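Local coordinates for protein glutathione synthetase-like effector 30 (Gpa-GSS30-apo) (Globodera pallida, PDB 5OET) that probably acts as an effector of a plant-parasitic nematode, related to housekeeping glutathione synthetase, at residues Y234-E239 against C480-M485; A161-R166 against Y341-S346; W57-G62 against T84-L89. All blocks are in the same frame, centred on the assembly; numbering follows the deposited sequence.

Contact 1 (Y234-E239 against C480-M485)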
loop_
_atom_site.group_PDB
_atom_site.type_symbol
_atom_site.label_atom_id
_atom_site.label_comp_id
_atom_site.label_asym_id
_atom_site.label_seq_id
_atom_site.Cartn_x
_atom_site.Cartn_y
_atom_site.Cartn_z
ATOM N N TYR A 234 15.904 10.012 13.168
ATOM C CA TYR A 234 16.469 11.300 12.763
ATOM C C TYR A 234 17.199 12.002 13.918
ATOM O O TYR A 234 18.306 12.501 13.732
ATOM C CB TYR A 234 15.372 12.213 12.229
ATOM C CG TYR A 234 15.860 13.575 11.757
ATOM C CD1 TYR A 234 16.615 13.686 10.621
ATOM C CD2 TYR A 234 15.536 14.745 12.436
ATOM C CE1 TYR A 234 17.035 14.926 10.144
ATOM C CE2 TYR A 234 15.990 15.975 11.993
ATOM C CZ TYR A 234 16.737 16.054 10.847
ATOM O OH TYR A 234 17.157 17.268 10.412
ATOM N N GLN A 235 16.579 12.047 15.098
ATOM C CA GLN A 235 17.220 12.637 16.267
ATOM C C GLN A 235 18.448 11.833 16.697
ATOM O O GLN A 235 19.405 12.425 17.136
ATOM C CB GLN A 235 16.260 12.771 17.454
ATOM C CG GLN A 235 15.126 13.752 17.254
ATOM C CD GLN A 235 15.598 15.177 17.145
ATOM O OE1 GLN A 235 16.407 15.643 17.939
ATOM N NE2 GLN A 235 15.098 15.880 16.148
ATOM N N ALA A 236 18.423 10.508 16.571
ATOM C CA ALA A 236 19.612 9.689 16.851
ATOM C C ALA A 236 20.761 9.980 15.878
ATOM O O ALA A 236 21.920 10.143 16.286
ATOM C CB ALA A 236 19.274 8.208 16.843
ATOM N N TRP A 237 20.433 10.051 14.595
ATOM C CA TRP A 237 21.396 10.412 13.570
ATOM C C TRP A 237 22.044 11.755 13.899
ATOM O O TRP A 237 23.260 11.873 13.877
ATOM C CB TRP A 237 20.692 10.479 12.223
ATOM C CG TRP A 237 21.586 10.705 11.083
ATOM C CD1 TRP A 237 22.378 9.786 10.466
ATOM C CD2 TRP A 237 21.784 11.939 10.397
ATOM N NE1 TRP A 237 23.056 10.375 9.431
ATOM C CE2 TRP A 237 22.702 11.697 9.365
ATOM C CE3 TRP A 237 21.267 13.229 10.552
ATOM C CZ2 TRP A 237 23.121 12.697 8.499
ATOM C CZ3 TRP A 237 21.675 14.213 9.690
ATOM C CH2 TRP A 237 22.595 13.946 8.676
ATOM N N LEU A 238 21.232 12.754 14.242
ATOM C CA LEU A 238 21.759 14.051 14.664
ATOM C C LEU A 238 22.670 13.989 15.895
ATOM O O LEU A 238 23.689 14.671 15.920
ATOM C CB LEU A 238 20.633 15.045 14.931
ATOM C CG LEU A 238 19.818 15.575 13.756
ATOM C CD1 LEU A 238 18.705 16.475 14.289
ATOM C CD2 LEU A 238 20.705 16.338 12.784
ATOM N N GLU A 239 22.319 13.191 16.907
ATOM C CA GLU A 239 23.186 13.059 18.090
ATOM C C GLU A 239 24.546 12.426 17.763
ATOM O O GLU A 239 25.513 12.667 18.457
ATOM C CB GLU A 239 22.544 12.251 19.222
ATOM C CG GLU A 239 21.139 12.640 19.702
ATOM C CD GLU A 239 20.763 14.133 19.617
ATOM O OE1 GLU A 239 21.485 15.004 20.189
ATOM O OE2 GLU A 239 19.704 14.437 18.990
ATOM N N CYS A 480 9.061 6.231 22.431
ATOM C CA CYS A 480 10.521 6.169 22.319
ATOM C C CYS A 480 11.227 7.247 23.105
ATOM O O CYS A 480 10.722 8.337 23.276
ATOM C CB CYS A 480 11.008 6.269 20.871
ATOM S SG CYS A 480 10.305 5.083 19.733
ATOM N N LEU A 481 12.445 6.904 23.495
ATOM C CA LEU A 481 13.399 7.773 24.173
ATOM C C LEU A 481 14.647 7.935 23.322
ATOM O O LEU A 481 14.988 7.068 22.508
ATOM C CB LEU A 481 13.893 7.093 25.448
ATOM C CG LEU A 481 13.226 7.313 26.764
ATOM C CD1 LEU A 481 14.095 6.756 27.886
ATOM C CD2 LEU A 481 13.010 8.792 26.906
ATOM N N LEU A 482 15.344 9.037 23.550
ATOM C CA LEU A 482 16.762 9.130 23.247
ATOM C C LEU A 482 17.475 9.599 24.520
ATOM O O LEU A 482 17.194 10.696 25.044
ATOM C CB LEU A 482 16.982 10.099 22.108
ATOM C CG LEU A 482 18.175 9.795 21.252
ATOM C CD1 LEU A 482 18.062 8.415 20.622
ATOM C CD2 LEU A 482 18.275 10.908 20.221
ATOM N N GLY A 483 18.378 8.769 25.024
ATOM C CA GLY A 483 18.957 9.016 26.336
ATOM C C GLY A 483 20.395 8.593 26.424
ATOM O O GLY A 483 20.851 7.776 25.622
ATOM N N ASN A 484 21.098 9.163 27.407
ATOM C CA ASN A 484 22.512 8.904 27.635
ATOM C C ASN A 484 22.620 7.998 28.839
ATOM O O ASN A 484 22.218 8.378 29.919
ATOM C CB ASN A 484 23.253 10.215 27.885
ATOM C CG ASN A 484 24.725 10.010 28.181
ATOM O OD1 ASN A 484 25.101 9.261 29.087
ATOM N ND2 ASN A 484 25.563 10.693 27.433
ATOM N N MET A 485 23.213 6.831 28.673
ATOM C CA MET A 485 23.229 5.831 29.731
ATOM C C MET A 485 24.311 5.982 30.780
ATOM O O MET A 485 24.320 5.222 31.750
ATOM C CB MET A 485 23.351 4.459 29.113
ATOM C CG MET A 485 22.231 4.181 28.154
ATOM S SD MET A 485 22.237 2.434 27.836
ATOM C CE MET A 485 23.690 2.308 26.788
#
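The flat carboxylate of Glu239 rests against one branch of Leu482: CD2 of the leucine is 4.1 Å from Glu239 CD, and closer still to the methylene before it, with Glu239 CG 3.4 Å from Leu482 CD2. The flat amide of Gln235 behaves differently, because the chain bends at its second torsion and takes the amide away from the strand; Gln235 meets Leu482 CD2 with its backbone O (3.6 Å) and with CB (3.9 Å). On the remote side of helix 225-240 the ring of Tyr234 carries Leu238 CG over one face, offset toward the rim.

Leu482 carries the strand's side of the contact. With CG roughly anti to the backbone N (chi1 -150°), it spreads two methyls over a single turn of helix: CD1 is 4.0 Å from Ala236 CB, while CD2 sits among Gln235 and Glu239. Helix and strand axes run nearly parallel, 15° apart. Met162 and Tyr492, on the two neighbouring strands, also touch Leu482 and extend the apolar patch.

Chemically, the contact is dispersion between methyls and the aliphatic parts of polar residues; Glu239 is exposed at the margin, while Ala236 and Leu482 are buried.

Contact 2 (A161-R166 against Y341-S346)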
loop_
_atom_site.group_PDB
_atom_site.type_symbol
_atom_site.label_atom_id
_atom_site.label_comp_id
_atom_site.label_asym_id
_atom_site.label_seq_id
_atom_site.Cartn_x
_atom_site.Cartn_y
_atom_site.Cartn_z
ATOM N N ALA A 161 21.818 5.911 23.770
ATOM C CA ALA A 161 20.954 4.814 23.365
ATOM C C ALA A 161 19.665 5.400 22.852
ATOM O O ALA A 161 19.224 6.441 23.314
ATOM C CB ALA A 161 20.677 3.887 24.550
ATOM N N MET A 162 19.090 4.715 21.880
ATOM C CA MET A 162 17.741 4.966 21.383
ATOM C C MET A 162 16.896 3.842 21.929
ATOM O O MET A 162 17.260 2.688 21.800
ATOM C CB MET A 162 17.724 4.921 19.871
ATOM C CG MET A 162 16.343 4.945 19.262
ATOM S SD MET A 162 16.512 5.212 17.500
ATOM C CE MET A 162 14.910 4.615 16.970
ATOM N N PHE A 163 15.768 4.175 22.539
ATOM C CA PHE A 163 15.021 3.199 23.314
ATOM C C PHE A 163 13.542 3.338 22.998
ATOM O O PHE A 163 12.925 4.328 23.378
ATOM C CB PHE A 163 15.343 3.417 24.790
ATOM C CG PHE A 163 14.454 2.677 25.729
ATOM C CD1 PHE A 163 14.094 1.352 25.488
ATOM C CD2 PHE A 163 13.985 3.304 26.882
ATOM C CE1 PHE A 163 13.263 0.676 26.370
ATOM C CE2 PHE A 163 13.160 2.641 27.771
ATOM C CZ PHE A 163 12.796 1.328 27.520
ATOM N N CYS A 164 13.012 2.368 22.256
ATOM C CA CYS A 164 11.610 2.342 21.840
ATOM C C CYS A 164 10.951 1.147 22.534
ATOM O O CYS A 164 11.521 0.055 22.590
ATOM C CB CYS A 164 11.467 2.226 20.306
ATOM S SG CYS A 164 11.815 3.722 19.295
ATOM N N GLN A 165 9.743 1.373 23.057
ATOM C CA GLN A 165 9.024 0.385 23.851
ATOM C C GLN A 165 7.602 0.273 23.361
ATOM O O GLN A 165 7.045 1.246 22.880
ATOM C CB GLN A 165 9.034 0.809 25.311
ATOM C CG GLN A 165 8.886 -0.295 26.350
ATOM C CD GLN A 165 8.824 0.270 27.761
ATOM O OE1 GLN A 165 7.928 1.038 28.081
ATOM N NE2 GLN A 165 9.786 -0.095 28.607
ATOM N N ARG A 166 7.051 -0.938 23.444
ATOM C CA ARG A 166 5.613 -1.172 23.324
ATOM C C ARG A 166 5.162 -1.855 24.604
ATOM O O ARG A 166 5.595 -2.957 24.886
ATOM C CB ARG A 166 5.272 -2.024 22.091
ATOM C CG ARG A 166 3.841 -1.783 21.572
ATOM C CD ARG A 166 3.429 -2.732 20.451
ATOM N NE ARG A 166 3.366 -4.121 20.923
ATOM C CZ ARG A 166 3.885 -5.201 20.324
ATOM N NH1 ARG A 166 4.532 -5.127 19.149
ATOM N NH2 ARG A 166 3.755 -6.381 20.918
ATOM N N TYR A 341 22.139 -4.061 23.975
ATOM C CA TYR A 341 21.780 -5.377 24.511
ATOM C C TYR A 341 21.367 -5.387 25.975
ATOM O O TYR A 341 20.502 -6.173 26.348
ATOM C CB TYR A 341 22.879 -6.424 24.251
ATOM C CG TYR A 341 22.510 -7.351 23.135
ATOM C CD1 TYR A 341 21.605 -8.379 23.354
ATOM C CD2 TYR A 341 23.023 -7.181 21.841
ATOM C CE1 TYR A 341 21.225 -9.231 22.324
ATOM C CE2 TYR A 341 22.663 -8.037 20.803
ATOM C CZ TYR A 341 21.756 -9.062 21.057
ATOM O OH TYR A 341 21.367 -9.935 20.064
ATOM N N ILE A 342 21.949 -4.501 26.786
ATOM C CA ILE A 342 21.578 -4.354 28.212
ATOM C C ILE A 342 20.065 -4.272 28.448
ATOM O O ILE A 342 19.567 -4.742 29.479
ATOM C CB ILE A 342 22.299 -3.147 28.872
ATOM C CG1 ILE A 342 22.074 -3.105 30.381
ATOM C CG2 ILE A 342 21.847 -1.818 28.284
ATOM C CD1 ILE A 342 22.615 -4.300 31.116
ATOM N N PHE A 343 19.337 -3.707 27.480
ATOM C CA PHE A 343 17.887 -3.550 27.603
ATOM C C PHE A 343 17.146 -4.867 27.515
ATOM O O PHE A 343 16.059 -4.986 28.087
ATOM C CB PHE A 343 17.354 -2.577 26.562
ATOM C CG PHE A 343 17.604 -1.148 26.904
ATOM C CD1 PHE A 343 18.865 -0.619 26.801
ATOM C CD2 PHE A 343 16.590 -0.346 27.346
ATOM C CE1 PHE A 343 19.111 0.702 27.111
ATOM C CE2 PHE A 343 16.823 0.974 27.655
ATOM C CZ PHE A 343 18.091 1.501 27.546
ATOM N N ALA A 344 17.720 -5.847 26.820
ATOM C CA ALA A 344 17.157 -7.197 26.805
ATOM C C ALA A 344 17.123 -7.828 28.201
ATOM O O ALA A 344 16.199 -8.586 28.504
ATOM C CB ALA A 344 17.933 -8.095 25.857
ATOM N N LEU A 345 18.123 -7.522 29.029
ATOM C CA LEU A 345 18.152 -7.961 30.425
ATOM C C LEU A 345 17.073 -7.242 31.285
ATOM O O LEU A 345 16.446 -7.852 32.153
ATOM C CB LEU A 345 19.563 -7.752 31.007
ATOM C CG LEU A 345 19.905 -8.396 32.350
ATOM C CD1 LEU A 345 19.741 -9.903 32.315
ATOM C CD2 LEU A 345 21.328 -8.040 32.748
ATOM N N SER A 346 16.836 -5.960 31.027
ATOM C CA SER A 346 15.814 -5.218 31.777
ATOM C C SER A 346 14.377 -5.471 31.299
ATOM O O SER A 346 13.445 -4.907 31.864
ATOM C CB SER A 346 16.112 -3.707 31.762
ATOM O OG SER A 346 15.669 -3.085 30.569
#
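Phe163 and Phe343 meet as an oblique aromatic pair. Their planes are inclined at 44° and their centroids lie 4.6 Å apart: CE2 of Phe343 stands above the middle of one face of the Phe163 ring, and is 3.5 Å from Phe163 CG. The adjoining atom, Phe343 CD2, lies beside it, equally near to Phe163 CD1. On the opposite side of its ring, Phe343 CE1 approaches the methyl of Ala161, with CB 4.4 Å away. Two residues of the strand, both on the same face and separated by Met162, thus receive a single aromatic side chain.

The next shell explains the positions. A chi1 of 169° sends the Phe163 ring out from the sheet with CG anti to the backbone N, while its backbone is hydrogen-bonded to Leu481 of the adjacent strand. Phe343 belongs to a short helical turn whose later backbone hydrogen bonds are weak, although Ala344 N donates to Tyr341 O over 2.8 Å. That turn is held in place from several directions: Ser346 OG is hydrogen-bonded to Ser119 OG of helix 98-119, Ile342 and Leu345 pack on helices 122-127 and 141-150, and Met485 also touches Phe343. Further along the strand, Gln165 NE2 is hydrogen-bonded to His347 just beyond the turn.

What emerges is a short helical turn packed by a buried aromatic pair on the large mixed sheet, beside its locally antiparallel strands 160-173 and 469-484, consistent with the eukaryotic glutathione synthetase (ATP-grasp) fold.

Contact 3 (W57-G62 against T84-L89); sequences WALSNG and TQFLPL
Helix 44-59 ends against the second strand of an antiparallel pair, and Ala58 and Leu59 near its C-terminal end make the contact with Phe86 and Leu89. Leu59 reaches across with one branch: its CD2 is 3.6 Å from Phe86 CB and lies at the edge of the phenyl ring, near the ring plane. Ala58 fills the adjacent place, its CB 4.1 Å from Phe86 CB and 4.3 Å from Leu89 CD2. Phe86 therefore meets the helix mainly with its methylene. Its first torsion of 72° sets CG between the backbone N and the carbonyl carbon, and the ring leads off toward Pro461.

In the fold, this is a helix followed by a hairpin-like pair, strands 64-67 and 83-90, whose connection is partly not modelled (69-81). Asn61 N is hydrogen-bonded to Ala58 O at 3.1 Å; Gly62 has positive phi where the chain turns, and Leu63 then hydrogen-bonds with Leu87.

Two side-chain amides fold back on their own segments. Asn61 ND2 gives a 2.9 Å hydrogen bond to Trp57 O, fairly straight at 158° and tilted 20° from the carbonyl plane; this bond limits the amide's rotation, and the nitrogen lies over the centre of one indole face. In the strand, Gln85 OE1 accepts from Phe86 N at 3.2 Å, the donor lying in the carbonyl plane on a lone pair.

The second subunit completes the surroundings: Thr84 is hydrogen-bonded through OG1 to Thr84 OG1 of the other chain, Leu59 packs on Phe66 of that chain, and Trp57 meets the ring of its His267 edge-to-face.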
loop_
_atom_site.group_PDB
_atom_site.type_symbol
_atom_site.label_atom_id
_atom_site.label_comp_id
_atom_site.label_asym_id
_atom_site.label_seq_id
_atom_site.Cartn_x
_atom_site.Cartn_y
_atom_site.Cartn_z
ATOM N N TRP A 57 -8.516 -2.509 0.430
ATOM C CA TRP A 57 -7.853 -1.300 0.924
ATOM C C TRP A 57 -6.492 -1.629 1.569
ATOM O O TRP A 57 -5.516 -0.896 1.357
ATOM C CB TRP A 57 -8.735 -0.562 1.922
ATOM C CG TRP A 57 -8.302 0.819 2.199
ATOM C CD1 TRP A 57 -8.787 1.956 1.630
ATOM C CD2 TRP A 57 -7.314 1.230 3.131
ATOM N NE1 TRP A 57 -8.141 3.057 2.125
ATOM C CE2 TRP A 57 -7.235 2.640 3.059
ATOM C CE3 TRP A 57 -6.475 0.546 4.018
ATOM C CZ2 TRP A 57 -6.375 3.372 3.852
ATOM C CZ3 TRP A 57 -5.602 1.266 4.784
ATOM C CH2 TRP A 57 -5.553 2.670 4.701
ATOM N N ALA A 58 -6.435 -2.711 2.350
ATOM C CA ALA A 58 -5.188 -3.214 2.936
ATOM C C ALA A 58 -4.129 -3.552 1.893
ATOM O O ALA A 58 -2.984 -3.125 2.008
ATOM C CB ALA A 58 -5.483 -4.448 3.781
ATOM N N LEU A 59 -4.525 -4.286 0.861
ATOM C CA LEU A 59 -3.649 -4.612 -0.274
ATOM C C LEU A 59 -3.169 -3.391 -1.064
ATOM O O LEU A 59 -2.135 -3.442 -1.736
ATOM C CB LEU A 59 -4.348 -5.591 -1.228
ATOM C CG LEU A 59 -4.654 -6.964 -0.640
ATOM C CD1 LEU A 59 -5.528 -7.767 -1.597
ATOM C CD2 LEU A 59 -3.385 -7.720 -0.319
ATOM N N SER A 60 -3.915 -2.303 -0.981
ATOM C CA SER A 60 -3.563 -1.045 -1.632
ATOM C C SER A 60 -2.739 -0.084 -0.768
ATOM O O SER A 60 -2.330 0.976 -1.241
ATOM C CB SER A 60 -4.849 -0.371 -2.106
ATOM O OG SER A 60 -5.553 -1.254 -2.987
ATOM N N ASN A 61 -2.484 -0.439 0.489
ATOM C CA ASN A 61 -1.871 0.497 1.435
ATOM C C ASN A 61 -0.869 -0.131 2.386
ATOM O O ASN A 61 -0.686 0.352 3.495
ATOM C CB ASN A 61 -2.978 1.184 2.191
ATOM C CG ASN A 61 -3.672 2.178 1.335
ATOM O OD1 ASN A 61 -3.092 3.208 1.035
ATOM N ND2 ASN A 61 -4.857 1.854 0.856
ATOM N N GLY A 62 -0.199 -1.193 1.936
ATOM C CA GLY A 62 0.924 -1.749 2.662
ATOM C C GLY A 62 0.636 -2.605 3.886
ATOM O O GLY A 62 1.571 -2.978 4.607
ATOM N N THR A 84 3.143 -11.462 -1.617
ATOM C CA THR A 84 2.570 -10.771 -0.485
ATOM C C THR A 84 1.109 -11.137 -0.257
ATOM O O THR A 84 0.381 -11.490 -1.187
ATOM C CB THR A 84 2.699 -9.246 -0.604
ATOM O OG1 THR A 84 2.165 -8.815 -1.852
ATOM C CG2 THR A 84 4.141 -8.822 -0.492
ATOM N N GLN A 85 0.724 -11.025 1.018
ATOM C CA GLN A 85 -0.609 -11.342 1.515
ATOM C C GLN A 85 -1.006 -10.288 2.532
ATOM O O GLN A 85 -0.136 -9.775 3.222
ATOM C CB GLN A 85 -0.630 -12.731 2.169
ATOM C CG GLN A 85 -2.018 -13.280 2.422
ATOM C CD GLN A 85 -2.871 -13.301 1.162
ATOM O OE1 GLN A 85 -3.523 -12.295 0.809
ATOM N NE2 GLN A 85 -2.877 -14.449 0.472
ATOM N N PHE A 86 -2.302 -9.971 2.625
ATOM C CA PHE A 86 -2.762 -8.946 3.572
ATOM C C PHE A 86 -2.768 -9.517 4.980
ATOM O O PHE A 86 -2.812 -10.738 5.160
ATOM C CB PHE A 86 -4.122 -8.300 3.205
ATOM C CG PHE A 86 -5.322 -9.201 3.401
ATOM C CD1 PHE A 86 -5.732 -10.082 2.385
ATOM C CD2 PHE A 86 -6.052 -9.161 4.578
ATOM C CE1 PHE A 86 -6.821 -10.913 2.568
ATOM C CE2 PHE A 86 -7.135 -9.985 4.756
ATOM C CZ PHE A 86 -7.523 -10.864 3.759
ATOM N N LEU A 87 -2.695 -8.622 5.959
ATOM C CA LEU A 87 -2.623 -9.004 7.359
ATOM C C LEU A 87 -4.033 -9.178 7.910
ATOM O O LEU A 87 -4.882 -8.324 7.689
ATOM C CB LEU A 87 -1.898 -7.922 8.148
ATOM C CG LEU A 87 -0.418 -7.686 7.796
ATOM C CD1 LEU A 87 0.123 -6.460 8.526
ATOM C CD2 LEU A 87 0.438 -8.899 8.099
ATOM N N PRO A 88 -4.295 -10.267 8.643
ATOM C CA PRO A 88 -5.652 -10.400 9.158
ATOM C C PRO A 88 -6.046 -9.246 10.101
ATOM O O PRO A 88 -5.242 -8.781 10.897
ATOM C CB PRO A 88 -5.616 -11.747 9.887
ATOM C CG PRO A 88 -4.199 -11.902 10.285
ATOM C CD PRO A 88 -3.438 -11.363 9.109
ATOM N N LEU A 89 -7.296 -8.830 9.983
ATOM C CA LEU A 89 -7.805 -7.604 10.565
ATOM C C LEU A 89 -9.240 -7.795 11.040
ATOM O O LEU A 89 -9.971 -8.674 10.565
ATOM C CB LEU A 89 -7.753 -6.485 9.530
ATOM C CG LEU A 89 -8.509 -6.712 8.191
ATOM C CD1 LEU A 89 -9.871 -6.039 8.187
ATOM C CD2 LEU A 89 -7.727 -6.214 6.982
#

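Overall arrangement
Contacts 1 and 2 are neighbours, their centres 13 Å apart, because strands 469-484 and 160-173 lie side by side in the large mixed sheet. They are joined directly by the Cys164–Cys480 disulfide and by a probable backbone hydrogen bond from Leu481 to Phe163. Helix 225-240 and the turn at 342-345 approach this strand pair from different faces. Contact 3 reaches the same sheet through strand 83-90, but its centre is about 30 Å from contact 2 and 32 Å from contact 1. Along the chain it closes first, whereas the segments of the other two interleave. The sheet thus connects a disulfide-linked region within the subunit to a region at the interface with the second subunit.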